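Local coordinates for protein lactate dehydrogenase (PDB 6CT6) that probably interconverts pyruvate and lactate with NAD(H), and is here bound to NADH and oxamate, at residues 22-27 with 82-87; 29-34 with 249-254; 73-78 with 115-120; 284-287 with 292-295. All blocks are in the same frame, centred on the assembly; numbering follows the deposited sequence.

Contact 1: residues 22-27 with 82-87; sequences GTMAFL and IITAGI. With NAI (1,4-dihydronicotinamide adenine dinucleotide), chain D.
Met24, Ile82 and Thr84 meet through aliphatic groups, and no flat group lies between them; the adenine of the bound NADH lies beside 82-87. The methyl of Ala85 lies over one face of that adenine, with CB 3.5 Å from NAI C4A. It sits close to the middle of the six-membered ring. Next along the chain, Gly86 N gives a weak hydrogen bond of 3.4 Å to the ribose oxygen NAI O4B. Toward the nicotinamide end, Thr84 O approaches NAI C5D at 3.4 Å. In 22-27, the ring of Phe26 meets that of Tyr244 of the second subunit.

The contact between the two segments is carried by Met24. Its chain runs out from helix 19-31 and bends at the last torsion (chi3 -63°), which brings CE round to the strand. The sulfur and the methyl both meet Ile82: SD and CE of Met24 each lie 3.6 Å from Ile82 CG2. SD also comes within 4.0 Å of Ile82 CD1, so the sulfur faces both branches. Met24 CE and Thr84 CG2 meet tip to tip at 3.9 Å. All three residues are buried, and their touch is entirely apolar.

Within the Rossmann fold, the first helix packs beside the strand that leads into the cofactor loop. Ile82 bonds to Ala13 and Val15 of strand 11-15, and Ile83 to Ile128 and Ile130 on the other edge. Leu14 and Ile130 add to the pocket around Met24. Helix 244-259 covers Met24 with Ala250 and Ile251, and helix 104-121 covers Ile83 on the other face of the sheet.

Contact 2: residues 29-34 with 249-254; sequences SLKELG and SAILMA
Lys31 and Leu33 stand on either side of Glu32 in the Schellman motif that ends helix 19-31, and both pack on helix 244-259. Glu32 takes a positive phi of 51°. The chain turns there, and both neighbours of Glu32 face the second helix.

Leu33 makes the buried part of the contact. Its CG is trans to the backbone N (chi1 -175°), which carries CD2 to Ile251. Leu33 CD2 meets Ile251 CG2 at 4.2 Å, and the two side chains run past each other in opposite directions. This is the nearest approach of the two segments. Lys31 covers the exposed margin with its aliphatic chain. Its CD lies 4.3 Å from Ile251 CG2, and its NZ passes 4.5 Å from Leu252 CD2. The amine heads on to Glu255, with which it forms a long, weak ion pair.

The contact joins the NAD-binding family region to the C-terminal one. Ile251 also packs on Met24, Leu27 and Cys28 of helix 19-31 and on Ile82 of strand 80-83. Ala254 sits against Val80 and Ile82, while Leu252 and Met253 reach Phe265 of strand 263-272. Leu252 further touches Val59 of the second subunit.

Contact 3: residues 73-78 with 115-120; sequences ECLTNA and GGAIKK
Leu75 and Ala117 make the apolar contact between the loop 73-78 and helix 104-121. One methyl does the work: Leu75 CD1 lies 3.8 Å from Ala117 CB. The same methyl passes 4.3 Å from Ile118 N, so it rests against the helix surface where Ala117 leads into Ile118. The leucine chain is held with CG trans to the carbonyl carbon (chi1 -63°) and extended beyond it, which projects CD1 at the helix. With only a methyl at Ala117, the helix backbone probably can lie close, and the CA atoms of Leu75 and Ile118 are 7.2 Å apart. Ile118 shields the leucine with a little more surface.

Hydrogen bonds act within the loop. The carbonyl Glu73 O takes two donors from one residue, Thr76 OG1 at 2.8 Å and Thr76 N at 3.1 Å. The hydroxyl stands tilted 18° from the carbonyl plane. Just beyond comes a type II beta turn from Leu75 to Ala78, closed by Ala78 N to Leu75 O at 3.0 Å. Asn77 takes the positive phi at its third position. Together the short 3-10 segment and the turn form part of the link between strands 66-69 and 80-83 of the Rossmann sheet, and the leucine sits where the one passes into the other. On the helix side, Lys119 N bonds to Gly115 O at 2.9 Å, in the regular i to i+4 pattern.

Further packing surrounds Leu75: Ala13 and Val15 of strand 11-15 on the sheet, Tyr121 at the end of the helix and Cys122 just after it. Tyr72 lies against Ala117.

Contact 4: residues 284-287 with 292-295; sequences VPCI and GIEQ
Where Cys286 meets Ile293, the first torsions direct SG of the one and CG2 of the other to the contact. The thiol of Cys286 sits between its backbone N and carbonyl carbon (chi1 73°), and SG lies 4.1 Å from both CG2 and CD1 of Ile293. Ile293 has CG2 trans to its backbone N, which carries this methyl to 3.9 Å from Cys286 CB.

Backbone bonds join the two strands. Ile287 N gives a hydrogen bond of 2.8 Å to Gln295 O, within the plane of that carbonyl. Glu294 N returns one of 2.7 Å to Ile287 O, and the donor approaches almost straight in line with the C=O (169°). Gln295 O also receives a CA-H contact from Cys286 CA at 3.1 Å.

Ile287 thus faces two residues, Glu294 and Gln295, in a classic beta bulge. It belongs to the hairpin of strands 281-289 and 294-296, at the edge of the large mixed sheet. Within the bulge, Ile287 and Gln295 form an antiparallel hydrogen-bonded pair. Their side chains run side by side in the same direction, with Ile287 CG1 3.8 Å from Gln295 CB. Cys286 belongs to the other face, where Ser267 and Cys269 of strand 263-272 pack on it.

The carboxylate of Glu294 turns to lysines, with OE1 in a salt bridge to Lys262 and OE2 in one to Lys291. Both oxygens being paired, the group is probably held as a carboxylate. Two backbone bonds, the Cys286-Ile293 touch and the Ile287-Gln295 aliphatic contact probably hold the hairpin, with the Glu294 salt bridges at its side.

How the contacts relate
From the N terminus, helix 19-31 supplies 22-27 and the start of 29-34, which runs on into the loop. The loop of contact 1 closes first, when strand 80-83 returns beside the helix. Contact 3 opens at 73-78, before that closure, and closes at 115-120, so contacts 1 and 3 cross. Contact 2 closes much later, at helix 244-259. It crosses contact 1, and contact 3 lies wholly within its span. Contact 4 follows as a local hairpin. Contacts 1 and 2 touch through Met24 and Ile251, which joins the Rossmann core to the C-terminal region. Contacts 1 and 3 touch through Ile83 and Ile118. Contact 4 shares only the large sheet with contact 1.

Contact 1: residues 22-27 with 82-87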
# COMPACT_ATOMS: atom_id res chain seq x y z
N GLY B 22 -5.43 1.58 5.39
CA GLY B 22 -3.97 1.64 5.40
C GLY B 22 -3.41 2.02 4.04
O GLY B 22 -2.49 2.83 3.93
N THR B 23 -3.97 1.43 2.98
CA THR B 23 -3.57 1.79 1.62
C THR B 23 -3.72 3.28 1.38
O THR B 23 -2.84 3.92 0.79
CB THR B 23 -4.41 0.99 0.62
OG1 THR B 23 -4.10 -0.40 0.73
CG2 THR B 23 -4.16 1.45 -0.82
N MET B 24 -4.83 3.87 1.82
CA MET B 24 -5.07 5.28 1.58
C MET B 24 -4.13 6.16 2.39
O MET B 24 -3.67 7.20 1.91
CB MET B 24 -6.53 5.62 1.88
CG MET B 24 -7.53 4.96 0.93
SD MET B 24 -9.25 5.45 1.17
CE MET B 24 -9.57 4.86 2.84
N ALA B 25 -3.81 5.75 3.62
CA ALA B 25 -2.85 6.50 4.42
C ALA B 25 -1.47 6.46 3.77
O ALA B 25 -0.75 7.47 3.76
CB ALA B 25 -2.79 5.92 5.83
N PHE B 26 -1.08 5.30 3.24
CA PHE B 26 0.16 5.18 2.49
C PHE B 26 0.20 6.18 1.33
O PHE B 26 1.21 6.83 1.08
CB PHE B 26 0.29 3.74 1.99
CG PHE B 26 1.63 3.39 1.40
CD1 PHE B 26 2.81 3.90 1.91
CD2 PHE B 26 1.70 2.50 0.34
CE1 PHE B 26 4.03 3.54 1.36
CE2 PHE B 26 2.91 2.14 -0.21
CZ PHE B 26 4.08 2.65 0.29
N LEU B 27 -0.92 6.30 0.60
CA LEU B 27 -0.98 7.21 -0.54
C LEU B 27 -0.81 8.66 -0.10
O LEU B 27 -0.17 9.46 -0.79
CB LEU B 27 -2.29 7.03 -1.29
CG LEU B 27 -2.38 5.77 -2.15
CD1 LEU B 27 -3.83 5.45 -2.48
CD2 LEU B 27 -1.58 5.93 -3.43
N ILE B 82 -12.96 9.63 4.86
CA ILE B 82 -13.14 8.46 3.99
C ILE B 82 -13.43 7.26 4.89
O ILE B 82 -12.62 6.92 5.76
CB ILE B 82 -11.92 8.20 3.10
CG1 ILE B 82 -11.46 9.49 2.41
CG2 ILE B 82 -12.27 7.16 2.04
CD1 ILE B 82 -10.19 9.34 1.57
N ILE B 83 -14.58 6.62 4.66
CA ILE B 83 -15.13 5.62 5.58
C ILE B 83 -14.93 4.23 4.98
O ILE B 83 -15.44 3.93 3.90
CB ILE B 83 -16.62 5.86 5.86
CG1 ILE B 83 -16.85 7.22 6.50
CG2 ILE B 83 -17.19 4.76 6.76
CD1 ILE B 83 -18.29 7.70 6.42
N THR B 84 -14.21 3.38 5.72
CA THR B 84 -14.16 1.95 5.43
C THR B 84 -14.58 1.11 6.63
O THR B 84 -14.37 -0.10 6.64
CB THR B 84 -12.76 1.55 4.96
OG1 THR B 84 -11.80 1.86 5.98
CG2 THR B 84 -12.38 2.26 3.66
N ALA B 85 -15.18 1.74 7.65
CA ALA B 85 -15.55 1.04 8.87
C ALA B 85 -16.57 -0.05 8.60
O ALA B 85 -17.45 0.09 7.74
CB ALA B 85 -16.11 2.03 9.89
N GLY B 86 -16.46 -1.15 9.34
CA GLY B 86 -17.43 -2.22 9.25
C GLY B 86 -16.86 -3.53 9.74
O GLY B 86 -15.65 -3.72 9.85
N ILE B 87 -17.77 -4.44 10.07
CA ILE B 87 -17.42 -5.85 10.25
C ILE B 87 -17.43 -6.50 8.87
O ILE B 87 -18.43 -6.41 8.15
CB ILE B 87 -18.40 -6.55 11.20
CG1 ILE B 87 -18.57 -5.77 12.51
CG2 ILE B 87 -17.93 -7.98 11.48
CD1 ILE B 87 -17.32 -5.67 13.36
PA NAI D . -11.15 -4.38 6.80
O1A NAI D . -11.89 -5.37 7.66
O2A NAI D . -9.70 -4.63 6.44
O5B NAI D . -11.25 -2.95 7.53
C5B NAI D . -12.45 -2.54 8.17
C4B NAI D . -12.06 -1.84 9.46
O4B NAI D . -13.16 -1.11 10.02
C3B NAI D . -11.61 -2.83 10.54
O3B NAI D . -10.26 -2.56 10.89
C2B NAI D . -12.55 -2.59 11.71
O2B NAI D . -11.90 -2.71 12.97
C1B NAI D . -12.99 -1.16 11.43
N9A NAI D . -14.20 -0.72 12.15
C8A NAI D . -15.26 -1.44 12.58
N7A NAI D . -16.15 -0.62 13.21
C5A NAI D . -15.66 0.63 13.18
C6A NAI D . -16.07 1.97 13.65
N6A NAI D . -17.23 2.15 14.30
N1A NAI D . -15.24 3.01 13.40
C2A NAI D . -14.07 2.86 12.75
N3A NAI D . -13.64 1.67 12.30
C4A NAI D . -14.37 0.55 12.49
O3 NAI D . -12.00 -4.16 5.44
PN NAI D . -11.46 -3.45 4.09
O1N NAI D . -10.80 -4.50 3.23
O2N NAI D . -10.71 -2.20 4.47
O5D NAI D . -12.86 -3.05 3.39
C5D NAI D . -13.70 -2.10 4.03
C4D NAI D . -15.04 -1.97 3.32
O4D NAI D . -14.87 -1.53 1.97
C3D NAI D . -15.78 -3.30 3.27
O3D NAI D . -17.15 -3.08 3.59
C2D NAI D . -15.62 -3.74 1.83
O2D NAI D . -16.67 -4.61 1.39
C1D NAI D . -15.65 -2.39 1.13
N1N NAI D . -15.17 -2.36 -0.26
C2N NAI D . -15.81 -1.50 -1.05
C3N NAI D . -15.48 -1.33 -2.38
C7N NAI D . -16.27 -0.34 -3.17
O7N NAI D . -16.98 0.46 -2.58
N7N NAI D . -16.20 -0.34 -4.50
C4N NAI D . -14.36 -2.13 -3.01
C5N NAI D . -13.75 -3.04 -2.05
C6N NAI D . -14.16 -3.11 -0.72

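Contact 2: residues 29-34 with 249-254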
# COMPACT_ATOMS: atom_id res chain seq x y z
N SER B 29 0.89 9.77 2.51
CA SER B 29 2.31 9.94 2.78
C SER B 29 3.09 10.14 1.49
O SER B 29 3.88 11.08 1.36
CB SER B 29 2.83 8.72 3.55
OG SER B 29 4.23 8.78 3.75
N LEU B 30 2.87 9.26 0.51
CA LEU B 30 3.64 9.31 -0.74
C LEU B 30 3.33 10.56 -1.55
O LEU B 30 4.22 11.14 -2.17
CB LEU B 30 3.35 8.05 -1.57
CG LEU B 30 3.80 6.70 -1.00
CD1 LEU B 30 3.19 5.57 -1.81
CD2 LEU B 30 5.31 6.58 -0.98
N LYS B 31 2.06 10.99 -1.56
CA LYS B 31 1.64 12.12 -2.37
C LYS B 31 1.77 13.46 -1.65
O LYS B 31 1.55 14.50 -2.28
CB LYS B 31 0.19 11.94 -2.83
CG LYS B 31 -0.04 10.78 -3.78
CD LYS B 31 -1.53 10.55 -4.05
CE LYS B 31 -2.11 11.58 -5.03
NZ LYS B 31 -1.61 11.39 -6.41
N GLU B 32 2.13 13.46 -0.37
CA GLU B 32 2.11 14.67 0.45
C GLU B 32 0.77 15.38 0.34
O GLU B 32 0.69 16.60 0.20
CB GLU B 32 3.25 15.62 0.06
CG GLU B 32 4.63 15.04 0.19
CD GLU B 32 5.70 16.01 -0.24
OE1 GLU B 32 5.67 17.18 0.22
OE2 GLU B 32 6.57 15.63 -1.05
N LEU B 33 -0.30 14.59 0.38
CA LEU B 33 -1.63 15.16 0.18
C LEU B 33 -2.11 15.92 1.41
O LEU B 33 -2.83 16.91 1.28
CB LEU B 33 -2.62 14.05 -0.19
CG LEU B 33 -4.03 14.51 -0.55
CD1 LEU B 33 -4.00 15.51 -1.71
CD2 LEU B 33 -4.88 13.31 -0.90
N GLY B 34 -1.72 15.47 2.59
CA GLY B 34 -2.12 16.11 3.83
C GLY B 34 -1.81 15.20 4.99
O GLY B 34 -1.43 14.04 4.82
N SER B 249 -8.65 4.87 -5.88
CA SER B 249 -9.84 5.52 -6.43
C SER B 249 -10.40 6.54 -5.45
O SER B 249 -10.69 7.69 -5.82
CB SER B 249 -10.90 4.48 -6.78
OG SER B 249 -10.45 3.62 -7.81
N ALA B 250 -10.59 6.13 -4.19
CA ALA B 250 -11.12 7.05 -3.18
C ALA B 250 -10.21 8.25 -2.99
O ALA B 250 -10.68 9.38 -2.83
CB ALA B 250 -11.31 6.31 -1.86
N ILE B 251 -8.89 8.03 -2.99
CA ILE B 251 -7.96 9.12 -2.72
C ILE B 251 -7.96 10.13 -3.86
O ILE B 251 -7.85 11.34 -3.62
CB ILE B 251 -6.55 8.55 -2.45
CG1 ILE B 251 -6.46 8.00 -1.02
CG2 ILE B 251 -5.47 9.60 -2.68
CD1 ILE B 251 -6.49 9.06 0.08
N LEU B 252 -8.10 9.67 -5.10
CA LEU B 252 -8.17 10.61 -6.22
C LEU B 252 -9.42 11.48 -6.11
O LEU B 252 -9.37 12.67 -6.44
CB LEU B 252 -8.15 9.86 -7.55
CG LEU B 252 -6.83 9.16 -7.91
CD1 LEU B 252 -6.90 8.55 -9.30
CD2 LEU B 252 -5.65 10.13 -7.82
N MET B 253 -10.53 10.91 -5.65
CA MET B 253 -11.73 11.71 -5.43
C MET B 253 -11.49 12.77 -4.36
O MET B 253 -11.85 13.94 -4.53
CB MET B 253 -12.90 10.81 -5.04
CG MET B 253 -13.33 9.83 -6.12
SD MET B 253 -14.40 8.50 -5.50
CE MET B 253 -15.81 9.43 -4.92
N ALA B 254 -10.86 12.37 -3.25
CA ALA B 254 -10.55 13.31 -2.18
C ALA B 254 -9.60 14.40 -2.68
O ALA B 254 -9.72 15.57 -2.29
CB ALA B 254 -9.93 12.58 -1.00

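Contact 3: residues 73-78 with 115-120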
# COMPACT_ATOMS: atom_id res chain seq x y z
N GLU B 73 -13.17 11.73 18.64
CA GLU B 73 -12.82 13.15 18.67
C GLU B 73 -11.62 13.47 17.79
O GLU B 73 -11.34 14.65 17.56
CB GLU B 73 -12.54 13.62 20.11
CG GLU B 73 -11.19 13.21 20.66
CD GLU B 73 -11.11 13.40 22.17
OE1 GLU B 73 -11.27 14.54 22.64
OE2 GLU B 73 -10.90 12.39 22.89
N CYS B 74 -10.91 12.45 17.29
CA CYS B 74 -9.84 12.69 16.33
C CYS B 74 -10.36 13.25 15.02
O CYS B 74 -9.55 13.74 14.22
CB CYS B 74 -9.07 11.40 16.08
SG CYS B 74 -9.88 10.23 14.95
N LEU B 75 -11.67 13.19 14.77
CA LEU B 75 -12.25 13.77 13.57
C LEU B 75 -12.30 15.29 13.63
O LEU B 75 -12.61 15.92 12.61
CB LEU B 75 -13.67 13.24 13.35
CG LEU B 75 -13.81 11.74 13.11
CD1 LEU B 75 -15.27 11.35 12.99
CD2 LEU B 75 -13.05 11.32 11.86
N THR B 76 -12.00 15.89 14.78
CA THR B 76 -12.09 17.34 14.90
C THR B 76 -11.21 18.01 13.86
O THR B 76 -10.01 17.71 13.75
CB THR B 76 -11.68 17.78 16.31
OG1 THR B 76 -12.53 17.16 17.28
CG2 THR B 76 -11.79 19.30 16.45
N ASN B 77 -11.81 18.89 13.07
CA ASN B 77 -11.13 19.71 12.06
C ASN B 77 -10.75 18.93 10.82
O ASN B 77 -9.89 19.37 10.06
CB ASN B 77 -9.89 20.39 12.64
CG ASN B 77 -10.22 21.40 13.71
OD1 ASN B 77 -11.30 21.99 13.71
ND2 ASN B 77 -9.29 21.61 14.63
N ALA B 78 -11.37 17.77 10.57
CA ALA B 78 -11.11 17.04 9.34
C ALA B 78 -11.69 17.80 8.15
O ALA B 78 -12.82 18.30 8.20
CB ALA B 78 -11.71 15.64 9.41
N GLY B 115 -21.77 8.46 11.23
CA GLY B 115 -22.48 9.67 10.87
C GLY B 115 -22.66 10.62 12.03
O GLY B 115 -22.45 11.83 11.91
N GLY B 116 -23.05 10.08 13.19
CA GLY B 116 -23.20 10.93 14.37
C GLY B 116 -21.90 11.55 14.81
O GLY B 116 -21.87 12.68 15.31
N ALA B 117 -20.79 10.82 14.66
CA ALA B 117 -19.48 11.39 14.98
C ALA B 117 -19.16 12.55 14.04
O ALA B 117 -18.66 13.60 14.48
CB ALA B 117 -18.41 10.31 14.89
N ILE B 118 -19.42 12.38 12.75
CA ILE B 118 -19.22 13.46 11.79
C ILE B 118 -20.05 14.68 12.18
O ILE B 118 -19.54 15.81 12.22
CB ILE B 118 -19.56 12.98 10.37
CG1 ILE B 118 -18.52 11.96 9.90
CG2 ILE B 118 -19.65 14.15 9.39
CD1 ILE B 118 -18.97 11.14 8.71
N LYS B 119 -21.34 14.47 12.45
CA LYS B 119 -22.20 15.58 12.84
C LYS B 119 -21.60 16.35 14.01
O LYS B 119 -21.71 17.58 14.08
CB LYS B 119 -23.59 15.06 13.21
CG LYS B 119 -24.55 16.13 13.72
CD LYS B 119 -25.84 15.53 14.25
CE LYS B 119 -26.74 15.04 13.12
NZ LYS B 119 -28.00 14.43 13.63
N LYS B 120 -20.96 15.64 14.94
CA LYS B 120 -20.49 16.27 16.17
C LYS B 120 -19.14 16.96 15.98
O LYS B 120 -18.93 18.06 16.50
CB LYS B 120 -20.39 15.22 17.28
CG LYS B 120 -19.92 15.79 18.61
CD LYS B 120 -19.92 14.74 19.71
CE LYS B 120 -19.52 15.34 21.05
NZ LYS B 120 -19.50 14.32 22.14

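Contact 4: residues 284-287 with 292-295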
# COMPACT_ATOMS: atom_id res chain seq x y z
N VAL B 284 -23.39 7.45 -10.71
CA VAL B 284 -23.55 8.26 -11.91
C VAL B 284 -22.33 9.16 -12.08
O VAL B 284 -21.62 9.46 -11.12
CB VAL B 284 -24.83 9.11 -11.86
CG1 VAL B 284 -26.06 8.22 -11.76
CG2 VAL B 284 -24.79 10.08 -10.68
N PRO B 285 -22.08 9.61 -13.31
CA PRO B 285 -20.97 10.55 -13.52
C PRO B 285 -21.26 11.90 -12.86
O PRO B 285 -22.32 12.49 -13.04
CB PRO B 285 -20.90 10.67 -15.05
CG PRO B 285 -22.23 10.21 -15.55
CD PRO B 285 -22.69 9.18 -14.58
N CYS B 286 -20.28 12.37 -12.09
CA CYS B 286 -20.39 13.65 -11.40
C CYS B 286 -19.03 14.35 -11.42
O CYS B 286 -18.00 13.73 -11.70
CB CYS B 286 -20.87 13.47 -9.95
SG CYS B 286 -19.63 12.78 -8.84
N ILE B 287 -19.05 15.65 -11.12
CA ILE B 287 -17.85 16.48 -11.09
C ILE B 287 -17.56 16.85 -9.64
O ILE B 287 -18.43 17.41 -8.96
CB ILE B 287 -18.02 17.75 -11.94
CG1 ILE B 287 -18.39 17.42 -13.39
CG2 ILE B 287 -16.75 18.61 -11.88
CD1 ILE B 287 -17.34 16.63 -14.14
N GLY B 292 -17.54 20.42 -3.46
CA GLY B 292 -18.13 19.10 -3.33
C GLY B 292 -18.58 18.52 -4.65
O GLY B 292 -17.88 18.65 -5.66
N ILE B 293 -19.74 17.86 -4.66
CA ILE B 293 -20.34 17.36 -5.90
C ILE B 293 -20.88 18.58 -6.64
O ILE B 293 -21.96 19.07 -6.33
CB ILE B 293 -21.44 16.33 -5.63
CG1 ILE B 293 -20.99 15.25 -4.64
CG2 ILE B 293 -21.89 15.68 -6.94
CD1 ILE B 293 -19.80 14.42 -5.08
N GLU B 294 -20.12 19.07 -7.62
CA GLU B 294 -20.47 20.34 -8.26
C GLU B 294 -21.43 20.16 -9.42
O GLU B 294 -22.20 21.08 -9.72
CB GLU B 294 -19.19 21.04 -8.74
CG GLU B 294 -18.32 21.50 -7.59
CD GLU B 294 -17.10 22.26 -8.05
OE1 GLU B 294 -16.87 22.37 -9.27
OE2 GLU B 294 -16.36 22.77 -7.17
N GLN B 295 -21.41 19.01 -10.08
CA GLN B 295 -22.32 18.74 -11.18
C GLN B 295 -22.63 17.25 -11.22
O GLN B 295 -21.73 16.42 -11.02
CB GLN B 295 -21.72 19.14 -12.54
CG GLN B 295 -21.29 20.58 -12.67
CD GLN B 295 -20.75 20.87 -14.05
OE1 GLN B 295 -21.36 20.49 -15.06
NE2 GLN B 295 -19.60 21.52 -14.12